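Local coordinates for penicillin-binding protein activator LpoB (Salmonella enterica subsp. enterica serovar Typhimurium, PDB 4Q6V), which probably regulates peptidoglycan synthesis, as an outer-membrane lipoprotein essential for the function of penicillin-binding protein 1B, and is represented here by its C-terminal domain, at residues L26-V31 with N50-N55; S103-V108 with A112-L117; G89-V94 with M118-G123; D18-G23 with E124-G129; S12-A17 with G56-V61. All blocks are in the same frame, centred on the assembly; numbering follows the deposited sequence.

Contact 1 of 5, residues L26-V31 with N50-N55; sequences LLVDSV and NALANN
Leu52, on the last full turn of helix 41-54, drives its side chain into strand 25-35 and meets two branched residues there, Leu26 and Val28. These sit two positions apart on the strand, so both project from the same face of the sheet, the one covered by the helix. The intervening Leu27 turns to the other face and packs on Val61 and Ala96.

One methyl of Leu52 does most of the touching. Its CD1 lies 3.5 Å from CG2 of Val28, the two side chains reaching toward each other tip to tip. The same CD1 is 3.9 Å from CD2 of Leu26, but here the side chains cross at about a right angle, and Leu52 CD2 also comes within 4.1 Å of Leu26 CD2. In Leu52 the chi1 of -69° sets CG opposite the carbonyl carbon, and chi2 near 163° carries CD1 outward from the helix. Val28 touches through its CG2 branch alone, while Leu26, with chi1 168°, swings CG to the carbonyl side and brings CD2 to the helix. A beta-branched valine gives a short, firm surface at the strand, and leucine supplies the reach needed where the CA atoms of Val28 and Leu52 are 8.9 Å apart.

The pairing packs the helix of the beta-alpha-beta unit 25-35, 41-54, 59-60 on its first strand. Around it, Leu48 and Arg49 of the same helix also touch Val28, Tyr98 and Phe58 also touch Leu26, and Leu52 rests on Leu100 of strand 98-106 and Met14 of helix 3-15.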
# COMPACT_ATOMS: atom_id res chain seq x y z
N LEU A 26 4.27 -3.76 8.28
CA LEU A 26 3.50 -3.66 7.02
C LEU A 26 4.32 -2.87 6.03
O LEU A 26 4.76 -1.78 6.32
CB LEU A 26 2.13 -3.07 7.30
CG LEU A 26 1.35 -2.63 6.05
CD1 LEU A 26 0.78 -3.82 5.27
CD2 LEU A 26 0.24 -1.71 6.50
N LEU A 27 4.55 -3.43 4.85
CA LEU A 27 5.07 -2.72 3.72
C LEU A 27 3.99 -2.08 2.86
O LEU A 27 3.19 -2.75 2.23
CB LEU A 27 5.95 -3.66 2.89
CG LEU A 27 6.56 -3.09 1.61
CD1 LEU A 27 7.17 -1.74 1.86
CD2 LEU A 27 7.56 -4.04 0.95
N VAL A 28 3.98 -0.76 2.82
CA VAL A 28 2.94 -0.00 2.10
C VAL A 28 3.46 0.41 0.72
O VAL A 28 4.30 1.31 0.59
CB VAL A 28 2.54 1.29 2.86
CG1 VAL A 28 1.53 2.11 2.07
CG2 VAL A 28 1.99 0.92 4.20
N ASP A 29 2.97 -0.28 -0.31
CA ASP A 29 3.40 0.03 -1.67
C ASP A 29 2.80 1.40 -2.04
O ASP A 29 1.73 1.76 -1.53
CB ASP A 29 3.01 -1.10 -2.62
CG ASP A 29 3.94 -1.26 -3.79
OD1 ASP A 29 4.96 -0.53 -3.88
OD2 ASP A 29 3.62 -2.14 -4.64
N SER A 30 3.53 2.16 -2.85
CA SER A 30 3.09 3.50 -3.23
C SER A 30 1.85 3.37 -4.12
O SER A 30 1.74 2.45 -4.94
CB SER A 30 4.23 4.31 -3.86
OG SER A 30 4.56 3.79 -5.13
N VAL A 31 0.89 4.27 -3.91
CA VAL A 31 -0.35 4.28 -4.66
C VAL A 31 -0.01 4.45 -6.16
O VAL A 31 0.76 5.35 -6.56
CB VAL A 31 -1.31 5.38 -4.19
CG1 VAL A 31 -2.62 5.37 -4.96
CG2 VAL A 31 -1.54 5.35 -2.69
N ASN A 50 -0.35 7.33 6.91
CA ASN A 50 -0.89 7.93 8.14
C ASN A 50 -2.08 7.20 8.69
O ASN A 50 -2.10 6.83 9.85
CB ASN A 50 -1.15 9.41 7.93
CG ASN A 50 0.14 10.21 7.82
OD1 ASN A 50 0.29 11.05 6.93
ND2 ASN A 50 1.07 9.95 8.72
N ALA A 51 -3.05 6.94 7.81
CA ALA A 51 -4.22 6.16 8.17
C ALA A 51 -3.83 4.79 8.77
O ALA A 51 -4.49 4.31 9.70
CB ALA A 51 -5.16 5.95 6.99
N LEU A 52 -2.75 4.20 8.25
CA LEU A 52 -2.31 2.89 8.70
C LEU A 52 -1.53 2.93 10.00
O LEU A 52 -1.68 2.01 10.83
CB LEU A 52 -1.47 2.26 7.61
CG LEU A 52 -2.24 1.86 6.37
CD1 LEU A 52 -1.29 1.62 5.21
CD2 LEU A 52 -3.10 0.64 6.62
N ALA A 53 -0.67 3.95 10.16
CA ALA A 53 0.09 4.17 11.38
C ALA A 53 -0.77 4.59 12.56
O ALA A 53 -0.38 4.34 13.69
CB ALA A 53 1.16 5.22 11.17
N ASN A 54 -1.93 5.19 12.30
CA ASN A 54 -2.80 5.72 13.34
C ASN A 54 -3.87 4.72 13.72
O ASN A 54 -4.13 4.52 14.91
CB ASN A 54 -3.46 7.05 12.88
CG ASN A 54 -2.45 8.19 12.72
OD1 ASN A 54 -1.29 8.10 13.12
ND2 ASN A 54 -2.90 9.28 12.11
N ASN A 55 -4.51 4.11 12.72
CA ASN A 55 -5.44 3.00 12.96
C ASN A 55 -4.76 1.65 12.81
O ASN A 55 -4.26 1.30 11.74
CB ASN A 55 -6.66 3.06 12.05
CG ASN A 55 -7.36 4.41 12.06
OD1 ASN A 55 -7.78 4.89 11.00
ND2 ASN A 55 -7.49 5.04 13.24

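Contact 2 of 5, residues S103-V108 with A112-L117; sequences SASGNV and ALQMQL
Ser103 and Ser105 pair with Gln114 and Ala112 in a beta hairpin, formed by strands 98-106 and 112-119 in the mixed sheet, where 98-106 is the middle strand and 112-119 lies next to it. The two short strand segments run antiparallel with a marked twist, 141° between their directions.

Backbone hydrogen bonds carry the contact. Around the Ser103-Gln114 pair, the N of each residue bonds the O of the other at 3.0 Å. At the Ser105-Ala112 pair, Ser105 N to Ala112 O is 3.0 Å and Ala112 N to Ser105 O is 2.8 Å. Between them Ala104 and Leu113 form a non-hydrogen-bonded pair, where CA-H...O contacts help: Ala104 CA lies 3.3 Å from Ala112 O.

The side chains divide by face. Ser103, Ser105, Ala112 and Gln114 share one, where small or polar groups suit partial exposure. Ala104 and Leu113 occupy the other; Leu113 packs there on Ala6, Met7 and Leu10 of helix 3-15. Gly106, with a positive phi of 83°, readily takes up the backbone bend where the strand runs into the connecting loop.

Side-chain contact across the strands is slight: in Leu113, chi1 -171° sets CG opposite the backbone N, and Leu113 CD1 comes 3.7 Å from the carbonyl Ser103 O.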
# COMPACT_ATOMS: atom_id res chain seq x y z
N SER A 103 -4.12 1.35 -5.80
CA SER A 103 -4.08 2.08 -7.06
C SER A 103 -5.36 2.82 -7.27
O SER A 103 -6.38 2.37 -6.78
CB SER A 103 -3.88 1.13 -8.25
OG SER A 103 -5.07 0.41 -8.48
N ALA A 104 -5.26 3.95 -7.99
CA ALA A 104 -6.39 4.77 -8.39
C ALA A 104 -6.58 4.64 -9.90
O ALA A 104 -5.61 4.73 -10.64
CB ALA A 104 -6.21 6.23 -7.99
N SER A 105 -7.79 4.34 -10.33
CA SER A 105 -8.10 4.13 -11.72
C SER A 105 -9.38 4.82 -12.19
O SER A 105 -10.12 5.45 -11.40
CB SER A 105 -8.13 2.63 -12.00
OG SER A 105 -9.18 1.92 -11.32
N GLY A 106 -9.63 4.72 -13.49
CA GLY A 106 -10.79 5.40 -14.11
C GLY A 106 -10.53 6.88 -14.45
O GLY A 106 -9.42 7.24 -14.78
N ASN A 107 -11.56 7.72 -14.32
CA ASN A 107 -11.40 9.13 -14.67
C ASN A 107 -10.61 9.94 -13.65
O ASN A 107 -10.78 9.78 -12.44
CB ASN A 107 -12.77 9.74 -14.90
CG ASN A 107 -12.70 11.13 -15.48
OD1 ASN A 107 -12.38 11.29 -16.66
ND2 ASN A 107 -13.00 12.14 -14.67
N VAL A 108 -9.78 10.87 -14.13
CA VAL A 108 -8.91 11.63 -13.27
C VAL A 108 -9.69 12.42 -12.19
O VAL A 108 -9.26 12.56 -11.04
CB VAL A 108 -7.98 12.55 -14.11
CG1 VAL A 108 -8.79 13.63 -14.80
CG2 VAL A 108 -6.87 13.11 -13.23
N ALA A 112 -11.39 5.59 -8.92
CA ALA A 112 -11.67 4.43 -8.06
C ALA A 112 -10.42 3.92 -7.35
O ALA A 112 -9.44 3.54 -7.95
CB ALA A 112 -12.39 3.35 -8.85
N LEU A 113 -10.43 3.97 -6.01
CA LEU A 113 -9.36 3.44 -5.16
C LEU A 113 -9.62 1.95 -4.88
O LEU A 113 -10.68 1.54 -4.49
CB LEU A 113 -9.26 4.25 -3.88
CG LEU A 113 -8.07 3.96 -2.97
CD1 LEU A 113 -6.77 4.30 -3.63
CD2 LEU A 113 -8.22 4.73 -1.69
N GLN A 114 -8.63 1.12 -5.17
CA GLN A 114 -8.68 -0.31 -4.86
C GLN A 114 -7.43 -0.69 -4.10
O GLN A 114 -6.34 -0.18 -4.39
CB GLN A 114 -8.84 -1.16 -6.12
CG GLN A 114 -10.22 -0.97 -6.75
CD GLN A 114 -10.31 -1.30 -8.23
OE1 GLN A 114 -9.30 -1.36 -8.93
NE2 GLN A 114 -11.54 -1.49 -8.72
N MSE A 115 -7.60 -1.57 -3.12
CA MSE A 115 -6.47 -1.95 -2.25
C MSE A 115 -6.49 -3.44 -2.08
O MSE A 115 -7.52 -4.08 -2.12
CB MSE A 115 -6.59 -1.27 -0.89
CG MSE A 115 -6.33 0.23 -1.00
SE MSE A 115 -6.27 1.11 0.77
CE MSE A 115 -7.74 0.11 1.55
N GLN A 116 -5.31 -4.04 -1.91
CA GLN A 116 -5.20 -5.45 -1.61
C GLN A 116 -4.07 -5.74 -0.61
O GLN A 116 -2.97 -5.17 -0.71
CB GLN A 116 -4.97 -6.20 -2.89
CG GLN A 116 -5.70 -5.58 -4.08
CD GLN A 116 -5.02 -6.01 -5.32
OE1 GLN A 116 -5.11 -7.20 -5.67
NE2 GLN A 116 -4.32 -5.07 -5.98
N LEU A 117 -4.34 -6.63 0.34
CA LEU A 117 -3.36 -6.98 1.36
C LEU A 117 -2.83 -8.39 1.20
O LEU A 117 -3.59 -9.38 1.34
CB LEU A 117 -3.97 -6.81 2.75
CG LEU A 117 -3.01 -7.00 3.91
CD1 LEU A 117 -2.06 -5.83 4.01
CD2 LEU A 117 -3.82 -7.20 5.17

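Contact 3 of 5, residues G89-V94 with M118-G123; sequences GIARNV and MLVQTG
Ala91 and Val120 pack helix 84-94 against the turn of a beta hairpin, the one that links strands 112-119 and 125-132. Along the helix, Ile90 faces elsewhere, toward Leu66 and Ala69 of helix 63-72, while Ala91 points at the turn.

The small alanine suits this place because the two backbones come close, 6.9 Å between the CA atoms of Ala91 and Val120. Its CB fits against both branches of the valine, at 3.5 Å from Val120 CG2 and 3.9 Å from Val120 CG1. Val99 of strand 98-106 also touches Ala91, continuing this patch toward the sheet.

Next in sequence, Arg92 starts beside the contact and ends in it. Its chain is extended from CG to NE and slides past Val120 in the opposite direction, with Arg92 CG 4.0 Å from Val120 CG1. A long residue can lay CG against the valine and still carry its charge to the exposed surface.

The turn itself is tied by a bond from Gly123 N to Leu119 O, 2.8 Å, and Gly123 takes a positive phi. Two carbonyls of the turn lie near the guanidinium without being hydrogen-bonded to it: Val120 O approaches obliquely, while Gln121 O lies in the group's plane at its edge, 3.6 Å from Arg92 NH2.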
# COMPACT_ATOMS: atom_id res chain seq x y z
N GLY A 89 10.07 -10.25 -2.51
CA GLY A 89 11.53 -10.22 -2.39
C GLY A 89 11.96 -9.13 -1.42
O GLY A 89 12.79 -9.38 -0.56
N ILE A 90 11.36 -7.95 -1.53
CA ILE A 90 11.69 -6.83 -0.68
C ILE A 90 11.13 -7.03 0.73
O ILE A 90 11.82 -6.81 1.71
CB ILE A 90 11.19 -5.48 -1.28
CG1 ILE A 90 11.89 -5.14 -2.59
CG2 ILE A 90 11.42 -4.32 -0.32
CD1 ILE A 90 13.37 -4.89 -2.46
N ALA A 91 9.89 -7.50 0.83
CA ALA A 91 9.22 -7.71 2.11
C ALA A 91 10.04 -8.62 2.96
O ALA A 91 10.20 -8.40 4.18
CB ALA A 91 7.84 -8.28 1.86
N ARG A 92 10.63 -9.66 2.36
CA ARG A 92 11.41 -10.65 3.14
C ARG A 92 12.70 -10.10 3.71
O ARG A 92 13.05 -10.38 4.87
CB ARG A 92 11.68 -11.89 2.30
CG ARG A 92 10.41 -12.66 1.93
CD ARG A 92 10.69 -14.15 1.69
NE ARG A 92 9.47 -14.96 1.65
CZ ARG A 92 8.90 -15.42 0.53
NH1 ARG A 92 9.43 -15.18 -0.68
NH2 ARG A 92 7.79 -16.14 0.61
N ASN A 93 13.38 -9.26 2.92
CA ASN A 93 14.58 -8.58 3.39
C ASN A 93 14.33 -7.67 4.55
O ASN A 93 15.18 -7.61 5.42
CB ASN A 93 15.27 -7.81 2.26
CG ASN A 93 16.55 -8.48 1.78
OD1 ASN A 93 17.51 -7.81 1.36
ND2 ASN A 93 16.59 -9.81 1.84
N VAL A 94 13.19 -6.96 4.57
CA VAL A 94 12.91 -5.92 5.58
C VAL A 94 12.11 -6.40 6.78
O VAL A 94 11.83 -5.62 7.71
CB VAL A 94 12.17 -4.71 4.95
CG1 VAL A 94 13.07 -4.08 3.90
CG2 VAL A 94 10.79 -5.08 4.35
N MSE A 118 -1.52 -8.49 0.97
CA MSE A 118 -0.86 -9.76 0.70
C MSE A 118 -0.13 -10.24 1.92
O MSE A 118 0.72 -9.56 2.49
CB MSE A 118 0.06 -9.63 -0.53
CG MSE A 118 0.85 -10.88 -0.74
SE MSE A 118 1.77 -10.87 -2.46
CE MSE A 118 3.35 -9.88 -1.83
N LEU A 119 -0.43 -11.46 2.35
CA LEU A 119 0.41 -12.17 3.34
C LEU A 119 1.74 -12.60 2.75
O LEU A 119 1.76 -13.37 1.78
CB LEU A 119 -0.33 -13.39 3.89
CG LEU A 119 0.25 -14.09 5.13
CD1 LEU A 119 0.07 -13.22 6.38
CD2 LEU A 119 -0.42 -15.46 5.32
N VAL A 120 2.85 -12.09 3.30
CA VAL A 120 4.16 -12.31 2.73
C VAL A 120 4.56 -13.78 2.73
O VAL A 120 4.94 -14.36 1.72
CB VAL A 120 5.27 -11.44 3.43
CG1 VAL A 120 6.66 -11.86 3.01
CG2 VAL A 120 5.03 -9.97 3.11
N GLN A 121 4.39 -14.40 3.89
CA GLN A 121 4.69 -15.81 4.08
C GLN A 121 4.30 -16.69 2.90
O GLN A 121 5.08 -17.53 2.45
CB GLN A 121 4.06 -16.30 5.38
CG GLN A 121 4.23 -17.79 5.63
CD GLN A 121 5.57 -18.11 6.23
OE1 GLN A 121 5.62 -18.59 7.36
NE2 GLN A 121 6.63 -17.83 5.48
N THR A 122 3.09 -16.51 2.39
CA THR A 122 2.49 -17.45 1.46
C THR A 122 2.18 -16.85 0.09
O THR A 122 1.95 -17.56 -0.87
CB THR A 122 1.17 -18.00 2.02
OG1 THR A 122 0.20 -16.95 2.15
CG2 THR A 122 1.45 -18.63 3.37
N GLY A 123 2.12 -15.53 0.01
CA GLY A 123 1.80 -14.86 -1.22
C GLY A 123 0.32 -14.66 -1.47
O GLY A 123 -0.05 -14.05 -2.50

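Contact 4 of 5, residues D18-G23 with E124-G129; sequences DGVTAG and EIIWSG
Gly19 and Ile126 bring a loop without regular structure up to the edge strand 125-132, their CA atoms 7.1 Å apart. The backbones are unusual on both sides. Gly19 has a positive phi of 97°, easily reached by glycine, as the chain turns away from helix 3-15. On the strand, Ile126 has psi near -16° instead of an extended value, and both it and Trp127 pair with Leu117: a classic beta bulge, which aims the CB atoms of two successive residues at the loop.

Among the side chains Ile126 does the touching. Its chi1 of 61° places CG1 between the backbone N and the carbonyl carbon, and from there CD1 reaches 3.7 Å from Gly19 O. The same methyl is 4.3 Å from Val20 CG2, a loose apolar contact. Trp127 starts toward the loop, but its indole leads away to Met115 and Ala17, and one ring face has Gly129 N 3.8 Å above it, offset toward the rim.

Gly19 O and Thr21 N both bond the hydroxyl of Tyr98. What remains across this contact is van der Waals packing at the surface, where the Ile126 methyl covers the Gly19 carbonyl and meets Val20 loosely, and a modest 120 Å² is buried in all.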
# COMPACT_ATOMS: atom_id res chain seq x y z
N ASP A 18 -10.31 -11.01 9.31
CA ASP A 18 -9.51 -12.06 9.93
C ASP A 18 -8.16 -12.26 9.23
O ASP A 18 -8.08 -12.17 8.02
CB ASP A 18 -10.27 -13.39 9.99
CG ASP A 18 -9.44 -14.50 10.66
OD1 ASP A 18 -9.12 -14.44 11.87
OD2 ASP A 18 -9.05 -15.47 10.00
N GLY A 19 -7.10 -12.48 10.00
CA GLY A 19 -5.78 -12.70 9.45
C GLY A 19 -4.92 -11.44 9.43
O GLY A 19 -3.70 -11.53 9.17
N VAL A 20 -5.56 -10.30 9.69
CA VAL A 20 -4.87 -9.03 9.80
C VAL A 20 -4.62 -8.74 11.29
O VAL A 20 -5.54 -8.51 12.05
CB VAL A 20 -5.65 -7.88 9.14
CG1 VAL A 20 -4.79 -6.62 9.11
CG2 VAL A 20 -6.10 -8.24 7.72
N THR A 21 -3.36 -8.77 11.69
CA THR A 21 -2.99 -8.48 13.06
C THR A 21 -2.42 -7.06 13.17
O THR A 21 -1.43 -6.71 12.53
CB THR A 21 -2.01 -9.52 13.60
OG1 THR A 21 -0.71 -9.27 13.06
CG2 THR A 21 -2.40 -10.94 13.18
N ALA A 22 -3.05 -6.24 14.00
CA ALA A 22 -2.56 -4.91 14.29
C ALA A 22 -1.22 -4.97 15.04
O ALA A 22 -0.95 -5.88 15.83
CB ALA A 22 -3.59 -4.10 15.09
N GLY A 23 -0.34 -3.99 14.76
CA GLY A 23 0.92 -3.85 15.41
C GLY A 23 2.02 -4.61 14.69
O GLY A 23 3.14 -4.68 15.17
N GLU A 124 -0.52 -15.04 -0.52
CA GLU A 124 -1.95 -14.99 -0.72
C GLU A 124 -2.59 -13.65 -0.39
O GLU A 124 -2.24 -13.04 0.63
CB GLU A 124 -2.63 -16.03 0.14
CG GLU A 124 -4.15 -15.90 0.22
CD GLU A 124 -4.81 -17.04 0.98
OE1 GLU A 124 -4.13 -17.81 1.68
OE2 GLU A 124 -6.03 -17.20 0.83
N ILE A 125 -3.55 -13.24 -1.21
CA ILE A 125 -4.34 -12.05 -0.93
C ILE A 125 -5.41 -12.35 0.09
O ILE A 125 -6.34 -13.10 -0.22
CB ILE A 125 -4.94 -11.41 -2.19
CG1 ILE A 125 -3.85 -11.05 -3.22
CG2 ILE A 125 -5.76 -10.16 -1.80
CD1 ILE A 125 -2.97 -9.88 -2.79
N ILE A 126 -5.29 -11.79 1.29
CA ILE A 126 -6.18 -12.15 2.38
C ILE A 126 -7.29 -11.13 2.53
O ILE A 126 -8.28 -11.44 3.19
CB ILE A 126 -5.43 -12.37 3.74
CG1 ILE A 126 -4.72 -11.08 4.19
CG2 ILE A 126 -4.52 -13.59 3.61
CD1 ILE A 126 -3.91 -11.15 5.46
N TRP A 127 -7.12 -9.95 1.93
CA TRP A 127 -8.15 -8.90 2.00
C TRP A 127 -8.13 -8.00 0.77
O TRP A 127 -7.05 -7.64 0.28
CB TRP A 127 -7.97 -8.02 3.27
CG TRP A 127 -8.95 -6.89 3.30
CD1 TRP A 127 -10.26 -6.98 3.71
CD2 TRP A 127 -8.76 -5.54 2.87
NE1 TRP A 127 -10.90 -5.77 3.58
CE2 TRP A 127 -10.00 -4.87 3.06
CE3 TRP A 127 -7.67 -4.81 2.41
CZ2 TRP A 127 -10.17 -3.52 2.76
CZ3 TRP A 127 -7.83 -3.50 2.08
CH2 TRP A 127 -9.08 -2.86 2.26
N SER A 128 -9.33 -7.55 0.37
CA SER A 128 -9.45 -6.63 -0.74
C SER A 128 -10.59 -5.64 -0.54
O SER A 128 -11.59 -6.01 0.04
CB SER A 128 -9.67 -7.44 -2.02
OG SER A 128 -9.78 -6.61 -3.14
N GLY A 129 -10.40 -4.42 -1.02
CA GLY A 129 -11.43 -3.37 -0.90
C GLY A 129 -11.36 -2.28 -1.97
O GLY A 129 -10.28 -1.94 -2.43

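Contact 5 of 5, residues S12-A17 with G56-V61; sequences SKMLQA and GKFTLV
Leu15 and Phe58 pack the C-terminal end of helix 3-15 against the chain leading into strand 59-60, and Gly56 receives the other branch of the leucine. Together these three bury most of the contact surface.

Leu15 divides its two methyls between partners. CD2 lies 3.5 Å from Phe58 CZ and equally near CE2, approaching the ring obliquely as the two side chains slide past each other in opposite directions. CD1 rests on backbone instead, 3.6 Å from Gly56 N and 3.7 Å from Gly56 CA. Glycine suits that spot because its bare CA lets the leucine come in close, the Leu15 and Gly56 CA atoms being 6.6 Å apart, and because it readily accepts the positive phi of 84° just beyond helix 41-54.

Phe58, with chi1 -60°, turns its ring back to the bend, with Gly56 O 3.8 Å above one face, offset toward the rim. Met14, here a selenomethionine, and Phe58 reach toward each other from opposite directions; the Met14 chain bends at chi3, 84°, and CE meets the ring obliquely, 3.6 Å from Phe58 CZ.

Leu52 of helix 41-54 touches both Met14 and Phe58, while Val20 and Leu26 also touch the ring. Methyl groups of Leu15 and Met14 against the ring, with a leucine methyl on the glycine backbone, make an apolar contact whose stability probably rests on shape and the exclusion of water.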
# COMPACT_ATOMS: atom_id res chain seq x y z
N SER A 12 -10.22 0.78 7.92
CA SER A 12 -11.04 0.30 9.02
C SER A 12 -11.59 -1.08 8.73
O SER A 12 -11.52 -1.91 9.62
CB SER A 12 -12.20 1.30 9.25
OG SER A 12 -13.01 0.84 10.30
N LYS A 13 -12.04 -1.33 7.50
CA LYS A 13 -12.52 -2.62 7.08
C LYS A 13 -11.40 -3.65 6.94
O LYS A 13 -11.61 -4.86 7.13
CB LYS A 13 -13.20 -2.53 5.74
CG LYS A 13 -14.46 -1.69 5.71
CD LYS A 13 -14.94 -1.33 4.30
CE LYS A 13 -14.93 -2.55 3.38
NZ LYS A 13 -15.28 -2.22 1.97
N MSE A 14 -10.20 -3.18 6.60
CA MSE A 14 -9.05 -4.10 6.48
C MSE A 14 -8.63 -4.56 7.86
O MSE A 14 -8.23 -5.69 8.04
CB MSE A 14 -7.89 -3.39 5.82
CG MSE A 14 -6.70 -4.32 5.57
SE MSE A 14 -5.18 -3.17 5.10
CE MSE A 14 -4.60 -2.70 6.89
N LEU A 15 -8.77 -3.69 8.86
CA LEU A 15 -8.38 -3.98 10.22
C LEU A 15 -9.35 -4.92 10.92
O LEU A 15 -8.99 -5.54 11.91
CB LEU A 15 -8.25 -2.70 11.02
CG LEU A 15 -7.01 -1.87 10.70
CD1 LEU A 15 -7.02 -0.56 11.49
CD2 LEU A 15 -5.77 -2.66 11.05
N GLN A 16 -10.55 -5.06 10.36
CA GLN A 16 -11.59 -5.95 10.92
C GLN A 16 -11.55 -7.34 10.32
O GLN A 16 -12.21 -8.27 10.80
CB GLN A 16 -12.96 -5.32 10.70
CG GLN A 16 -13.16 -3.93 11.32
CD GLN A 16 -14.51 -3.29 10.92
OE1 GLN A 16 -15.43 -3.97 10.45
NE2 GLN A 16 -14.64 -1.98 11.10
N ALA A 17 -10.78 -7.49 9.24
CA ALA A 17 -10.72 -8.76 8.53
C ALA A 17 -9.84 -9.75 9.26
O ALA A 17 -8.78 -9.39 9.77
CB ALA A 17 -10.20 -8.54 7.12
N GLY A 56 -4.73 0.88 13.89
CA GLY A 56 -4.16 -0.46 13.84
C GLY A 56 -2.65 -0.53 13.99
O GLY A 56 -2.10 -1.64 13.90
N LYS A 57 -2.00 0.62 14.22
CA LYS A 57 -0.73 0.73 14.95
C LYS A 57 0.35 -0.17 14.29
O LYS A 57 1.31 -0.58 14.96
CB LYS A 57 -0.91 0.38 16.43
CG LYS A 57 -0.58 -1.08 16.84
CD LYS A 57 -0.83 -1.46 18.31
CE LYS A 57 -1.68 -2.70 18.49
NZ LYS A 57 -3.09 -2.35 18.86
N PHE A 58 0.23 -0.44 12.98
CA PHE A 58 1.29 -1.11 12.25
C PHE A 58 2.61 -0.38 12.42
O PHE A 58 2.62 0.83 12.56
CB PHE A 58 0.98 -1.18 10.76
CG PHE A 58 -0.27 -1.91 10.41
CD1 PHE A 58 -0.31 -3.30 10.41
CD2 PHE A 58 -1.43 -1.19 10.11
CE1 PHE A 58 -1.47 -3.97 10.10
CE2 PHE A 58 -2.59 -1.86 9.78
CZ PHE A 58 -2.61 -3.25 9.79
N THR A 59 3.70 -1.11 12.42
CA THR A 59 5.02 -0.58 12.13
C THR A 59 5.19 -0.62 10.65
O THR A 59 5.16 -1.69 10.05
CB THR A 59 6.12 -1.45 12.75
OG1 THR A 59 5.97 -1.38 14.15
CG2 THR A 59 7.50 -0.92 12.40
N LEU A 60 5.34 0.56 10.05
CA LEU A 60 5.57 0.71 8.63
C LEU A 60 7.05 0.61 8.25
O LEU A 60 7.94 1.15 8.93
CB LEU A 60 4.96 2.01 8.10
CG LEU A 60 3.48 2.28 8.39
CD1 LEU A 60 3.08 3.58 7.73
CD2 LEU A 60 2.60 1.14 7.94
N VAL A 61 7.31 -0.10 7.15
CA VAL A 61 8.66 -0.08 6.56
C VAL A 61 8.86 1.32 6.06
O VAL A 61 7.95 1.88 5.45
CB VAL A 61 8.81 -1.12 5.47
CG1 VAL A 61 10.23 -1.17 4.97
CG2 VAL A 61 8.39 -2.51 5.99

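Overall arrangement
Contact 1 is the buried core, contacts 2, 3 and 5 are partly buried, and contact 4 lies at the surface. All five reach the same mixed sheet. Contact 2 differs in kind, being held by backbone bonds, whereas the others rely on side-chain packing; contact 3 adds an arginine at the surface. Contact 1 lies within the beta-alpha-beta unit, and contact 5 brings helix 3-15 onto the chain at its second strand; their centres are about 8 Å apart, and Leu26 pairs through its backbone with Thr59 and Val61. Contact 5 adjoins contact 4, where Trp127 CE3 lies 3.3 Å from Met14 CG. Contacts 2 and 3 both use strand 112-119, whose neighbour 125-132 belongs to contact 4.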